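Local coordinates for nitrite oxidoreductase subunit A (Kuenenia stuttgartiensis, PDB 7B04), which holds an iron/sulfur cluster and a molybdenum atom with its MD1 ligands, as a member of the molybdopterin oxidoreductase family, at residues Q96-L101 / P796-L801; E842-H847 / S863-I868; A217-F222 / I248-N253; K1076-M1081 / E1088-C1093. All blocks are in the same frame, centred on the assembly; numbering follows the deposited sequence.

Interaction 1. Residues Q96-L101 / P796-L801; sequences QNYSDL and PGVAML
Val798 meets the Tyr98 ring over its face, and from there the contact runs along strand 798-800. Its CG1 lies 3.4 Å from the centroid of the Tyr98 ring and only 6° off the ring normal, which defines a CH-pi contact centred on the face. The second methyl, CG2, sits nearer the hydroxyl half of the ring, 3.5 Å from Tyr98 CE1. CG1 stands anti to the Val798 backbone N (chi1 -172°), a torsion that leaves both methyls turned to the tyrosine. The far end of that ring is tied by OH to Asp94, while Phe716 meets it edge-to-face.

Ala799 points away overall, though its CB still touches Ser99 O, and the backbone makes the main contact: Ala799 CA lies 3.5 Å from Ser99 O, in a CA-H...O contact. The same carbonyl oxygen receives Met800 N at 3.1 Å, a weak hydrogen bond because the angle at hydrogen is just 122°. Met800 then turns its side chain back to the loop. The chain bends at its last torsion, bringing CE to 3.6 Å from Ser99 CA, while CB rests 4.0 Å from Asp100 CB.

Ala799 pairs with Ile717, and loop 96-101 lies along strand 798-800, outermost within this chain in the three-stranded antiparallel sheet 707-709, 716-720, 798-800, with the Tyr98 side chain about 10 Å from the iron/sulfur cluster.

Interaction 2. Residues E842-H847 / S863-I868; sequences ENFIVH and STNPYI
Phe844 and Asn865 set their side chains at about a right angle, with ring and amide planes 53° apart. The amide nitrogen hangs over one face of the ring, displaced toward the rim, and Asn865 ND2 comes within 3.4 Å of Phe844 CE2. Two further groups come obliquely to the CD2-CE2 part of the ring: Tyr867 CB, 3.6 Å from Phe844 CE2, and Ile868 CG1, 3.8 Å from Phe844 CD2. Tyr831 adds an edge-to-face partner from outside.

The contact joins the loop after helix 835-840 to the loop after strand 860-862. Segment 863-868 can present these groups together because it is folded by successive turns. Ser863 OG accepts from Asn865 N in an ST turn, Asn865 OD1 accepts from Tyr867 N in an Asx turn, and a type I beta turn spans Asn865 to Ile868. The Asx bond comes from above the carbonyl plane of the Asn865 amide, 73° out of it.

Asn843 bridges to this turn with its amide nearly coplanar with the acceptor: ND2 donates to Tyr867 O at 3.3 Å, with an N-H...O angle of 161°. Its OD1 accepts from Phe844 N, which should restrain the amide's rotation. Farther along, Val846 CG2 packs against Ser863 CB at 3.8 Å.

Interaction 3. Residues A217-F222 / I248-N253; sequences AGTRTF and IVDAHN
Thr219 and Asp250 join the helix of a beta-alpha-beta crossover to the 3-10 turn that leads into its first strand: turn 219-221 runs into strand 222-226, and helix 238-254 connects that strand to its parallel neighbour 265-266 in the mixed sheet. Their side chains cross at about a right angle. The threonine straddles the aspartate's CB, with Thr219 OG1 3.7 Å and Thr219 CG2 3.8 Å from Asp250 CB.

The hydroxyl's hydrogen-bond partner is Leu262 O, and this bond ties the turn to the loop between helix 238-254 and strand 265-266. Asp250 extends CG anti to its own N (chi1 -173°), which carries OD1 across to Ala217, 3.6 Å from Ala217 CB. Its other oxygen, OD2, forms a salt bridge with Arg254 one helical turn on, which should favour a charged carboxylate.

The polar link between the segments is made through a water. It donates to Asp250 OD1 at 3.1 Å, and accepts from Gly218 N and Asn253 ND2, both weakly. Asp250 and Asn253 lie three residues apart and face the turn from the same side of the helix, and ND2 also bonds weakly to Thr189 on helix 174-191.

Interaction 4. Residues K1076-M1081 / E1088-C1093; sequences KAKIGM and EADNHC
Lys1078 reaches the turn 1088-1091 with its tip, and its one NZ serves both the close and the loose part of the contact. The close part is its bond to Ala1089 O, NZ donating at 2.7 Å. The chain is extended as far as CE and then bends at its last torsion (chi4 -69°), which points NZ at that oxygen. At the buried end, Asn1091 ND2 donates to Lys1076 O, though the angle at hydrogen is just 122° and the bond is weak. Lys1076 keeps its own loop in shape, NZ donating to Ala1077 O and Gly1080 O.

Looser is the pairing of Lys1078 with Glu1088, both partly exposed: a salt bridge whose hydrogen bond is weak, Lys1078 NZ to Glu1088 OE1 3.4 Å. The other carboxylate oxygen, Glu1088 OE2, lies 3.6 Å from Ala1077 CB. Asp1090 rests CB 4.1 Å from Lys1078 CE, and its OD2 stays 4.7 Å from Lys1078 NZ, near but not paired, while OD1 accepts from the backbone N of Asn269 and of Tyr270.

Asn1091 N bonds back to Glu1088 O at 2.7 Å, and Asp1090 has the positive phi of the third residue, as in a classic type II beta turn; this one places the Asp1090 side chain about 11 Å from the molybdenum and from an MD1 ligand.

From the N terminus, the loop at 96-101 opens interaction 1, which closes only at 796-801, enclosing nearly 700 residues. Interaction 3 is nested within that span: 217-222 pairs with 248-253 after strand 222-226 and the first part of helix 238-254. Interactions 2 and 4 follow in series, each closing its own short loop, of 15 and 6 intervening residues, and no two of the four cross. Interaction 1 fastens an early loop to a strand of the antiparallel sheet, interaction 3 a helix to the turn that leads into a strand of the mixed sheet, and interactions 2 and 4 join loops. None touches another; the smallest gap, about 11 Å between nearest atoms, separates interactions 2 and 4.

Interaction 1. Residues Q96-L101 / P796-L801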
loop_
_atom_site.group_PDB
_atom_site.type_symbol
_atom_site.label_atom_id
_atom_site.label_comp_id
_atom_site.label_asym_id
_atom_site.label_seq_id
_atom_site.Cartn_x
_atom_site.Cartn_y
_atom_site.Cartn_z
ATOM N N GLN B 96 -20.828 -3.389 -12.474
ATOM C CA GLN B 96 -21.886 -3.411 -13.480
ATOM C C GLN B 96 -23.269 -3.520 -12.850
ATOM O O GLN B 96 -24.241 -2.970 -13.380
ATOM C CB GLN B 96 -21.658 -4.568 -14.453
ATOM C CG GLN B 96 -21.715 -5.954 -13.828
ATOM C CD GLN B 96 -20.372 -6.415 -13.299
ATOM O OE1 GLN B 96 -19.459 -5.613 -13.093
ATOM N NE2 GLN B 96 -20.243 -7.716 -13.076
ATOM N N ASN B 97 -23.378 -4.227 -11.726
ATOM C CA ASN B 97 -24.662 -4.511 -11.106
ATOM C C ASN B 97 -25.138 -3.414 -10.163
ATOM O O ASN B 97 -26.294 -3.457 -9.728
ATOM C CB ASN B 97 -24.589 -5.837 -10.346
ATOM C CG ASN B 97 -24.270 -7.010 -11.255
ATOM O OD1 ASN B 97 -24.776 -7.096 -12.373
ATOM N ND2 ASN B 97 -23.426 -7.920 -10.778
ATOM N N TYR B 98 -24.298 -2.431 -9.844
ATOM C CA TYR B 98 -24.724 -1.383 -8.925
ATOM C C TYR B 98 -25.755 -0.477 -9.597
ATOM O O TYR B 98 -25.597 -0.094 -10.759
ATOM C CB TYR B 98 -23.526 -0.550 -8.460
ATOM C CG TYR B 98 -22.495 -1.290 -7.630
ATOM C CD1 TYR B 98 -22.691 -2.610 -7.240
ATOM C CD2 TYR B 98 -21.325 -0.659 -7.231
ATOM C CE1 TYR B 98 -21.744 -3.280 -6.485
ATOM C CE2 TYR B 98 -20.376 -1.315 -6.476
ATOM C CZ TYR B 98 -20.590 -2.624 -6.104
ATOM O OH TYR B 98 -19.642 -3.275 -5.350
ATOM N N SER B 99 -26.815 -0.122 -8.854
ATOM C CA SER B 99 -27.922 0.680 -9.377
ATOM C C SER B 99 -28.599 1.418 -8.219
ATOM O O SER B 99 -28.325 1.129 -7.049
ATOM C CB SER B 99 -28.900 -0.203 -10.155
ATOM O OG SER B 99 -29.594 -1.064 -9.275
ATOM N N ASP B 100 -29.484 2.335 -8.568
ATOM C CA ASP B 100 -30.225 3.145 -7.578
ATOM C C ASP B 100 -31.713 2.829 -7.683
ATOM O O ASP B 100 -32.103 2.108 -8.574
ATOM C CB ASP B 100 -29.918 4.621 -7.772
ATOM C CG ASP B 100 -30.409 5.151 -9.091
ATOM O OD1 ASP B 100 -29.679 5.876 -9.713
ATOM O OD2 ASP B 100 -31.522 4.859 -9.439
ATOM N N LEU B 101 -32.507 3.564 -6.923
ATOM C CA LEU B 101 -33.977 3.415 -6.871
ATOM C C LEU B 101 -34.559 3.668 -8.252
ATOM O O LEU B 101 -35.477 2.971 -8.624
ATOM C CB LEU B 101 -34.515 4.533 -5.978
ATOM C CG LEU B 101 -34.564 4.260 -4.488
ATOM C CD1 LEU B 101 -34.597 5.561 -3.753
ATOM C CD2 LEU B 101 -35.790 3.466 -4.136
ATOM N N PRO B 796 -26.041 -7.986 -3.719
ATOM C CA PRO B 796 -26.795 -8.190 -2.472
ATOM C C PRO B 796 -26.302 -7.367 -1.290
ATOM O O PRO B 796 -26.628 -7.684 -0.145
ATOM C CB PRO B 796 -26.623 -9.691 -2.202
ATOM C CG PRO B 796 -26.367 -10.282 -3.532
ATOM C CD PRO B 796 -25.557 -9.264 -4.273
ATOM N N GLY B 797 -25.481 -6.354 -1.531
ATOM C CA GLY B 797 -25.074 -5.487 -0.444
ATOM C C GLY B 797 -24.919 -4.033 -0.843
ATOM O O GLY B 797 -24.465 -3.217 -0.034
ATOM N N VAL B 798 -25.302 -3.684 -2.073
ATOM C CA VAL B 798 -24.960 -2.381 -2.628
ATOM C C VAL B 798 -26.169 -1.696 -3.250
ATOM O O VAL B 798 -27.056 -2.336 -3.826
ATOM C CB VAL B 798 -23.830 -2.508 -3.680
ATOM C CG1 VAL B 798 -23.340 -1.136 -4.130
ATOM C CG2 VAL B 798 -22.679 -3.340 -3.140
ATOM N N ALA B 799 -26.192 -0.373 -3.112
ATOM C CA ALA B 799 -27.092 0.518 -3.828
ATOM C C ALA B 799 -26.317 1.802 -4.092
ATOM O O ALA B 799 -25.160 1.940 -3.682
ATOM C CB ALA B 799 -28.381 0.777 -3.044
ATOM N N MET B 800 -26.946 2.748 -4.780
ATOM C CA MET B 800 -26.320 4.033 -5.054
ATOM C C MET B 800 -27.147 5.150 -4.440
ATOM O O MET B 800 -28.342 5.274 -4.725
ATOM C CB MET B 800 -26.157 4.262 -6.561
ATOM C CG MET B 800 -25.185 3.305 -7.242
ATOM S SD MET B 800 -24.610 3.901 -8.846
ATOM C CE MET B 800 -26.121 3.818 -9.799
ATOM N N LEU B 801 -26.508 5.961 -3.603
ATOM C CA LEU B 801 -27.177 7.109 -3.010
ATOM C C LEU B 801 -27.523 8.140 -4.089
ATOM O O LEU B 801 -26.896 8.200 -5.155
ATOM C CB LEU B 801 -26.321 7.697 -1.880
ATOM C CG LEU B 801 -24.821 7.816 -2.141
ATOM C CD1 LEU B 801 -24.627 8.878 -3.141
ATOM C CD2 LEU B 801 -24.017 8.150 -0.895
#

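Interaction 2. Residues E842-H847 / S863-I868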
loop_
_atom_site.group_PDB
_atom_site.type_symbol
_atom_site.label_atom_id
_atom_site.label_comp_id
_atom_site.label_asym_id
_atom_site.label_seq_id
_atom_site.Cartn_x
_atom_site.Cartn_y
_atom_site.Cartn_z
ATOM N N GLU B 842 -5.229 38.848 5.464
ATOM C CA GLU B 842 -5.503 37.809 4.482
ATOM C C GLU B 842 -6.842 38.036 3.789
ATOM O O GLU B 842 -7.469 37.088 3.314
ATOM C CB GLU B 842 -5.466 36.436 5.149
ATOM C CG GLU B 842 -4.160 35.674 4.974
ATOM C CD GLU B 842 -3.943 34.644 6.068
ATOM O OE1 GLU B 842 -3.876 35.040 7.251
ATOM O OE2 GLU B 842 -3.862 33.439 5.752
ATOM N N ASN B 843 -7.302 39.290 3.740
ATOM C CA ASN B 843 -8.506 39.600 2.974
ATOM C C ASN B 843 -8.321 39.261 1.501
ATOM O O ASN B 843 -9.234 38.731 0.857
ATOM C CB ASN B 843 -8.884 41.072 3.151
ATOM C CG ASN B 843 -7.739 42.016 2.838
ATOM O OD1 ASN B 843 -6.665 41.592 2.412
ATOM N ND2 ASN B 843 -7.966 43.307 3.047
ATOM N N PHE B 844 -7.148 39.556 0.954
ATOM C CA PHE B 844 -6.780 39.131 -0.386
ATOM C C PHE B 844 -6.146 37.747 -0.342
ATOM O O PHE B 844 -5.617 37.311 0.683
ATOM C CB PHE B 844 -5.800 40.117 -1.021
ATOM C CG PHE B 844 -6.432 41.392 -1.490
ATOM C CD1 PHE B 844 -7.068 41.452 -2.718
ATOM C CD2 PHE B 844 -6.379 42.533 -0.709
ATOM C CE1 PHE B 844 -7.646 42.625 -3.156
ATOM C CE2 PHE B 844 -6.956 43.710 -1.142
ATOM C CZ PHE B 844 -7.589 43.756 -2.367
ATOM N N ILE B 845 -6.200 37.054 -1.478
ATOM C CA ILE B 845 -5.480 35.793 -1.630
ATOM C C ILE B 845 -4.011 36.156 -1.829
ATOM O O ILE B 845 -3.589 36.530 -2.924
ATOM C CB ILE B 845 -6.027 34.951 -2.784
ATOM C CG1 ILE B 845 -7.474 34.545 -2.496
ATOM C CG2 ILE B 845 -5.167 33.715 -2.996
ATOM C CD1 ILE B 845 -8.188 33.932 -3.678
ATOM N N VAL B 846 -3.231 36.056 -0.758
ATOM C CA VAL B 846 -1.837 36.471 -0.747
ATOM C C VAL B 846 -0.975 35.269 -0.391
ATOM O O VAL B 846 -1.433 34.323 0.259
ATOM C CB VAL B 846 -1.612 37.638 0.245
ATOM C CG1 VAL B 846 -1.794 37.165 1.683
ATOM C CG2 VAL B 846 -0.246 38.285 0.043
ATOM N N HIS B 847 0.281 35.302 -0.830
ATOM C CA HIS B 847 1.251 34.290 -0.438
ATOM C C HIS B 847 1.881 34.677 0.892
ATOM O O HIS B 847 2.283 35.829 1.086
ATOM C CB HIS B 847 2.337 34.118 -1.498
ATOM C CG HIS B 847 3.427 33.180 -1.086
ATOM N ND1 HIS B 847 4.541 33.594 -0.388
ATOM C CD2 HIS B 847 3.564 31.845 -1.256
ATOM C CE1 HIS B 847 5.322 32.555 -0.154
ATOM N NE2 HIS B 847 4.753 31.481 -0.671
ATOM N N SER B 863 3.784 40.996 0.120
ATOM C CA SER B 863 2.968 41.878 -0.706
ATOM C C SER B 863 3.333 43.322 -0.396
ATOM O O SER B 863 3.861 43.632 0.676
ATOM C CB SER B 863 1.468 41.652 -0.477
ATOM O OG SER B 863 0.692 42.517 -1.288
ATOM N N THR B 864 3.061 44.200 -1.363
ATOM C CA THR B 864 3.148 45.643 -1.170
ATOM C C THR B 864 1.796 46.317 -1.349
ATOM O O THR B 864 1.730 47.552 -1.387
ATOM C CB THR B 864 4.164 46.270 -2.132
ATOM O OG1 THR B 864 3.750 46.046 -3.485
ATOM C CG2 THR B 864 5.536 45.674 -1.921
ATOM N N ASN B 865 0.730 45.539 -1.480
ATOM C CA ASN B 865 -0.607 46.073 -1.683
ATOM C C ASN B 865 -0.975 47.017 -0.545
ATOM O O ASN B 865 -0.988 46.593 0.621
ATOM C CB ASN B 865 -1.612 44.926 -1.769
ATOM C CG ASN B 865 -2.979 45.373 -2.253
ATOM O OD1 ASN B 865 -3.200 46.551 -2.532
ATOM N ND2 ASN B 865 -3.906 44.427 -2.356
ATOM N N PRO B 866 -1.273 48.290 -0.825
ATOM C CA PRO B 866 -1.723 49.191 0.248
ATOM C C PRO B 866 -3.100 48.843 0.779
ATOM O O PRO B 866 -3.535 49.445 1.769
ATOM C CB PRO B 866 -1.719 50.568 -0.426
ATOM C CG PRO B 866 -1.912 50.271 -1.876
ATOM C CD PRO B 866 -1.195 48.973 -2.128
ATOM N N TYR B 867 -3.791 47.896 0.152
ATOM C CA TYR B 867 -5.111 47.461 0.578
ATOM C C TYR B 867 -5.058 46.246 1.493
ATOM O O TYR B 867 -6.109 45.761 1.921
ATOM C CB TYR B 867 -5.967 47.181 -0.658
ATOM C CG TYR B 867 -5.956 48.364 -1.597
ATOM C CD1 TYR B 867 -6.074 49.657 -1.104
ATOM C CD2 TYR B 867 -5.778 48.197 -2.963
ATOM C CE1 TYR B 867 -6.046 50.750 -1.944
ATOM C CE2 TYR B 867 -5.742 49.286 -3.813
ATOM C CZ TYR B 867 -5.879 50.561 -3.296
ATOM O OH TYR B 867 -5.854 51.653 -4.133
ATOM N N ILE B 868 -3.865 45.737 1.777
ATOM C CA ILE B 868 -3.642 44.776 2.848
ATOM C C ILE B 868 -3.123 45.570 4.038
ATOM O O ILE B 868 -2.022 46.128 3.987
ATOM C CB ILE B 868 -2.656 43.674 2.436
ATOM C CG1 ILE B 868 -3.191 42.894 1.234
ATOM C CG2 ILE B 868 -2.381 42.743 3.608
ATOM C CD1 ILE B 868 -2.165 41.978 0.603
#

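Interaction 3. Residues A217-F222 / I248-N253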
loop_
_atom_site.group_PDB
_atom_site.type_symbol
_atom_site.label_atom_id
_atom_site.label_comp_id
_atom_site.label_asym_id
_atom_site.label_seq_id
_atom_site.Cartn_x
_atom_site.Cartn_y
_atom_site.Cartn_z
ATOM N N ALA B 217 -21.263 21.850 33.669
ATOM C CA ALA B 217 -21.378 20.421 33.386
ATOM C C ALA B 217 -20.044 19.730 33.589
ATOM O O ALA B 217 -19.046 20.111 32.965
ATOM C CB ALA B 217 -21.850 20.157 31.962
ATOM N N GLY B 218 -20.049 18.656 34.376
ATOM C CA GLY B 218 -18.843 17.864 34.525
ATOM C C GLY B 218 -18.646 16.979 33.318
ATOM O O GLY B 218 -17.520 16.689 32.914
ATOM N N THR B 219 -19.750 16.539 32.734
ATOM C CA THR B 219 -19.721 15.684 31.560
ATOM C C THR B 219 -19.063 16.343 30.360
ATOM O O THR B 219 -18.679 15.637 29.417
ATOM C CB THR B 219 -21.137 15.271 31.207
ATOM O OG1 THR B 219 -21.951 16.447 31.073
ATOM C CG2 THR B 219 -21.721 14.415 32.318
ATOM N N ARG B 220 -18.901 17.664 30.371
ATOM C CA ARG B 220 -18.212 18.297 29.248
ATOM C C ARG B 220 -16.711 18.053 29.280
ATOM O O ARG B 220 -16.011 18.434 28.332
ATOM C CB ARG B 220 -18.528 19.789 29.191
ATOM C CG ARG B 220 -19.878 20.025 28.515
ATOM C CD ARG B 220 -19.941 21.275 27.661
ATOM N NE ARG B 220 -21.267 21.417 27.062
ATOM C CZ ARG B 220 -21.887 22.574 26.845
ATOM N NH1 ARG B 220 -23.093 22.580 26.295
ATOM N NH2 ARG B 220 -21.312 23.725 27.175
ATOM N N THR B 221 -16.208 17.454 30.356
ATOM C CA THR B 221 -14.846 16.954 30.415
ATOM C C THR B 221 -14.718 15.567 29.801
ATOM O O THR B 221 -13.596 15.080 29.635
ATOM C CB THR B 221 -14.346 16.924 31.863
ATOM O OG1 THR B 221 -15.288 16.227 32.685
ATOM C CG2 THR B 221 -14.186 18.340 32.399
ATOM N N PHE B 222 -15.837 14.917 29.476
ATOM C CA PHE B 222 -15.816 13.648 28.762
ATOM C C PHE B 222 -15.721 13.924 27.271
ATOM O O PHE B 222 -16.531 14.675 26.715
ATOM C CB PHE B 222 -17.063 12.810 29.046
ATOM C CG PHE B 222 -17.056 11.453 28.374
ATOM C CD1 PHE B 222 -16.629 10.330 29.062
ATOM C CD2 PHE B 222 -17.472 11.302 27.057
ATOM C CE1 PHE B 222 -16.623 9.085 28.457
ATOM C CE2 PHE B 222 -17.467 10.059 26.449
ATOM C CZ PHE B 222 -17.043 8.951 27.150
ATOM N N ILE B 248 -27.987 12.451 30.697
ATOM C CA ILE B 248 -28.662 11.825 31.834
ATOM C C ILE B 248 -27.739 11.785 33.044
ATOM O O ILE B 248 -28.150 12.088 34.170
ATOM C CB ILE B 248 -29.153 10.414 31.467
ATOM C CG1 ILE B 248 -30.092 10.450 30.264
ATOM C CG2 ILE B 248 -29.862 9.780 32.653
ATOM C CD1 ILE B 248 -30.460 9.067 29.761
ATOM N N VAL B 249 -26.479 11.393 32.832
ATOM C CA VAL B 249 -25.526 11.341 33.938
ATOM C C VAL B 249 -25.334 12.728 34.534
ATOM O O VAL B 249 -25.194 12.884 35.753
ATOM C CB VAL B 249 -24.187 10.737 33.473
ATOM C CG1 VAL B 249 -23.401 10.209 34.665
ATOM C CG2 VAL B 249 -24.422 9.635 32.457
ATOM N N ASP B 250 -25.331 13.756 33.683
ATOM C CA ASP B 250 -25.250 15.125 34.178
ATOM C C ASP B 250 -26.469 15.470 35.023
ATOM O O ASP B 250 -26.352 16.163 36.041
ATOM C CB ASP B 250 -25.112 16.095 33.005
ATOM C CG ASP B 250 -24.854 17.517 33.453
ATOM O OD1 ASP B 250 -23.725 17.802 33.906
ATOM O OD2 ASP B 250 -25.777 18.352 33.348
ATOM N N ALA B 251 -27.648 15.000 34.612
ATOM C CA ALA B 251 -28.850 15.202 35.416
ATOM C C ALA B 251 -28.718 14.537 36.781
ATOM O O ALA B 251 -29.171 15.084 37.792
ATOM C CB ALA B 251 -30.075 14.669 34.673
ATOM N N HIS B 252 -28.108 13.350 36.829
ATOM C CA HIS B 252 -27.896 12.684 38.111
ATOM C C HIS B 252 -26.823 13.391 38.929
ATOM O O HIS B 252 -26.929 13.484 40.158
ATOM C CB HIS B 252 -27.519 11.220 37.887
ATOM C CG HIS B 252 -28.672 10.351 37.489
ATOM N ND1 HIS B 252 -29.598 9.882 38.397
ATOM C CD2 HIS B 252 -29.049 9.865 36.283
ATOM C CE1 HIS B 252 -30.494 9.145 37.767
ATOM N NE2 HIS B 252 -30.184 9.118 36.483
ATOM N N ASN B 253 -25.783 13.898 38.264
ATOM C CA ASN B 253 -24.687 14.551 38.972
ATOM C C ASN B 253 -25.133 15.873 39.586
ATOM O O ASN B 253 -24.918 16.118 40.779
ATOM C CB ASN B 253 -23.505 14.768 38.025
ATOM C CG ASN B 253 -22.813 13.471 37.648
ATOM O OD1 ASN B 253 -22.639 12.582 38.481
ATOM N ND2 ASN B 253 -22.409 13.362 36.387
HETATM O O HOH W 1 -21.613 16.201 35.485
#

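Interaction 4. Residues K1076-M1081 / E1088-C1093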
loop_
_atom_site.group_PDB
_atom_site.type_symbol
_atom_site.label_atom_id
_atom_site.label_comp_id
_atom_site.label_asym_id
_atom_site.label_seq_id
_atom_site.Cartn_x
_atom_site.Cartn_y
_atom_site.Cartn_z
ATOM N N LYS B 1076 -22.081 26.925 5.035
ATOM C CA LYS B 1076 -23.166 25.952 5.108
ATOM C C LYS B 1076 -22.860 24.828 6.091
ATOM O O LYS B 1076 -21.737 24.318 6.144
ATOM C CB LYS B 1076 -23.432 25.348 3.727
ATOM C CG LYS B 1076 -24.440 24.204 3.730
ATOM C CD LYS B 1076 -24.449 23.450 2.409
ATOM C CE LYS B 1076 -25.501 22.349 2.404
ATOM N NZ LYS B 1076 -25.224 21.289 3.414
ATOM N N ALA B 1077 -23.871 24.450 6.871
ATOM C CA ALA B 1077 -23.739 23.321 7.782
ATOM C C ALA B 1077 -23.582 22.024 6.995
ATOM O O ALA B 1077 -24.220 21.827 5.958
ATOM C CB ALA B 1077 -24.951 23.237 8.710
ATOM N N LYS B 1078 -22.727 21.131 7.500
ATOM C CA LYS B 1078 -22.369 19.939 6.736
ATOM C C LYS B 1078 -23.516 18.935 6.642
ATOM O O LYS B 1078 -23.615 18.212 5.645
ATOM C CB LYS B 1078 -21.114 19.286 7.324
ATOM C CG LYS B 1078 -21.260 18.675 8.708
ATOM C CD LYS B 1078 -19.936 18.064 9.155
ATOM C CE LYS B 1078 -20.067 17.297 10.460
ATOM N NZ LYS B 1078 -20.319 18.194 11.620
ATOM N N ILE B 1079 -24.389 18.872 7.648
ATOM C CA ILE B 1079 -25.356 17.782 7.740
ATOM C C ILE B 1079 -26.721 18.204 7.205
ATOM O O ILE B 1079 -27.477 17.374 6.684
ATOM C CB ILE B 1079 -25.473 17.286 9.194
ATOM C CG1 ILE B 1079 -24.124 16.774 9.696
ATOM C CG2 ILE B 1079 -26.514 16.189 9.308
ATOM C CD1 ILE B 1079 -23.620 15.558 8.951
ATOM N N GLY B 1080 -27.039 19.490 7.300
ATOM C CA GLY B 1080 -28.343 19.991 6.907
ATOM C C GLY B 1080 -28.251 21.043 5.818
ATOM O O GLY B 1080 -27.257 21.764 5.711
ATOM N N MET B 1081 -29.301 21.118 4.999
ATOM C CA MET B 1081 -29.406 22.175 4.000
ATOM C C MET B 1081 -29.733 23.486 4.701
ATOM O O MET B 1081 -30.844 24.012 4.576
ATOM C CB MET B 1081 -30.472 21.841 2.953
ATOM C CG MET B 1081 -30.094 20.714 2.007
ATOM S SD MET B 1081 -28.653 21.104 0.995
ATOM C CE MET B 1081 -29.324 22.346 -0.106
ATOM N N GLU B 1088 -18.033 24.742 12.993
ATOM C CA GLU B 1088 -18.802 23.499 12.848
ATOM C C GLU B 1088 -17.750 22.408 12.880
ATOM O O GLU B 1088 -16.840 22.505 12.078
ATOM C CB GLU B 1088 -19.396 23.404 11.458
ATOM C CG GLU B 1088 -19.888 22.016 11.142
ATOM C CD GLU B 1088 -21.373 22.065 10.971
ATOM O OE1 GLU B 1088 -22.047 21.141 11.368
ATOM O OE2 GLU B 1088 -21.822 23.053 10.482
ATOM N N ALA B 1089 -17.880 21.415 13.749
ATOM C CA ALA B 1089 -16.873 20.358 13.760
ATOM C C ALA B 1089 -16.844 19.703 12.386
ATOM O O ALA B 1089 -17.890 19.428 11.788
ATOM C CB ALA B 1089 -17.134 19.339 14.865
ATOM N N ASP B 1090 -15.636 19.514 11.858
ATOM C CA ASP B 1090 -15.374 19.016 10.513
ATOM C C ASP B 1090 -15.807 20.016 9.446
ATOM O O ASP B 1090 -15.893 19.648 8.268
ATOM C CB ASP B 1090 -16.012 17.647 10.266
ATOM C CG ASP B 1090 -15.657 16.631 11.363
ATOM O OD1 ASP B 1090 -14.590 16.783 11.999
ATOM O OD2 ASP B 1090 -16.417 15.662 11.570
ATOM N N ASN B 1091 -16.108 21.266 9.823
ATOM C CA ASN B 1091 -16.485 22.315 8.876
ATOM C C ASN B 1091 -16.130 23.655 9.502
ATOM O O ASN B 1091 -16.936 24.205 10.255
ATOM C CB ASN B 1091 -17.966 22.252 8.571
ATOM C CG ASN B 1091 -18.340 23.027 7.338
ATOM O OD1 ASN B 1091 -17.526 23.225 6.438
ATOM N ND2 ASN B 1091 -19.592 23.460 7.279
ATOM N N HIS B 1092 -15.010 24.237 9.080
ATOM C CA HIS B 1092 -14.449 25.466 9.638
ATOM C C HIS B 1092 -14.096 25.320 11.121
ATOM O O HIS B 1092 -14.707 25.925 12.018
ATOM C CB HIS B 1092 -15.387 26.644 9.472
ATOM C CG HIS B 1092 -14.744 27.944 9.832
ATOM N ND1 HIS B 1092 -13.512 28.312 9.329
ATOM C CD2 HIS B 1092 -15.091 28.902 10.725
ATOM C CE1 HIS B 1092 -13.165 29.476 9.841
ATOM N NE2 HIS B 1092 -14.103 29.852 10.692
ATOM N N CYS B 1093 -13.102 24.483 11.380
ATOM C CA CYS B 1093 -12.391 24.481 12.648
ATOM C C CYS B 1093 -10.930 24.173 12.334
ATOM O O CYS B 1093 -10.512 24.176 11.166
ATOM C CB CYS B 1093 -13.064 23.533 13.658
ATOM S SG CYS B 1093 -13.222 21.823 13.181
#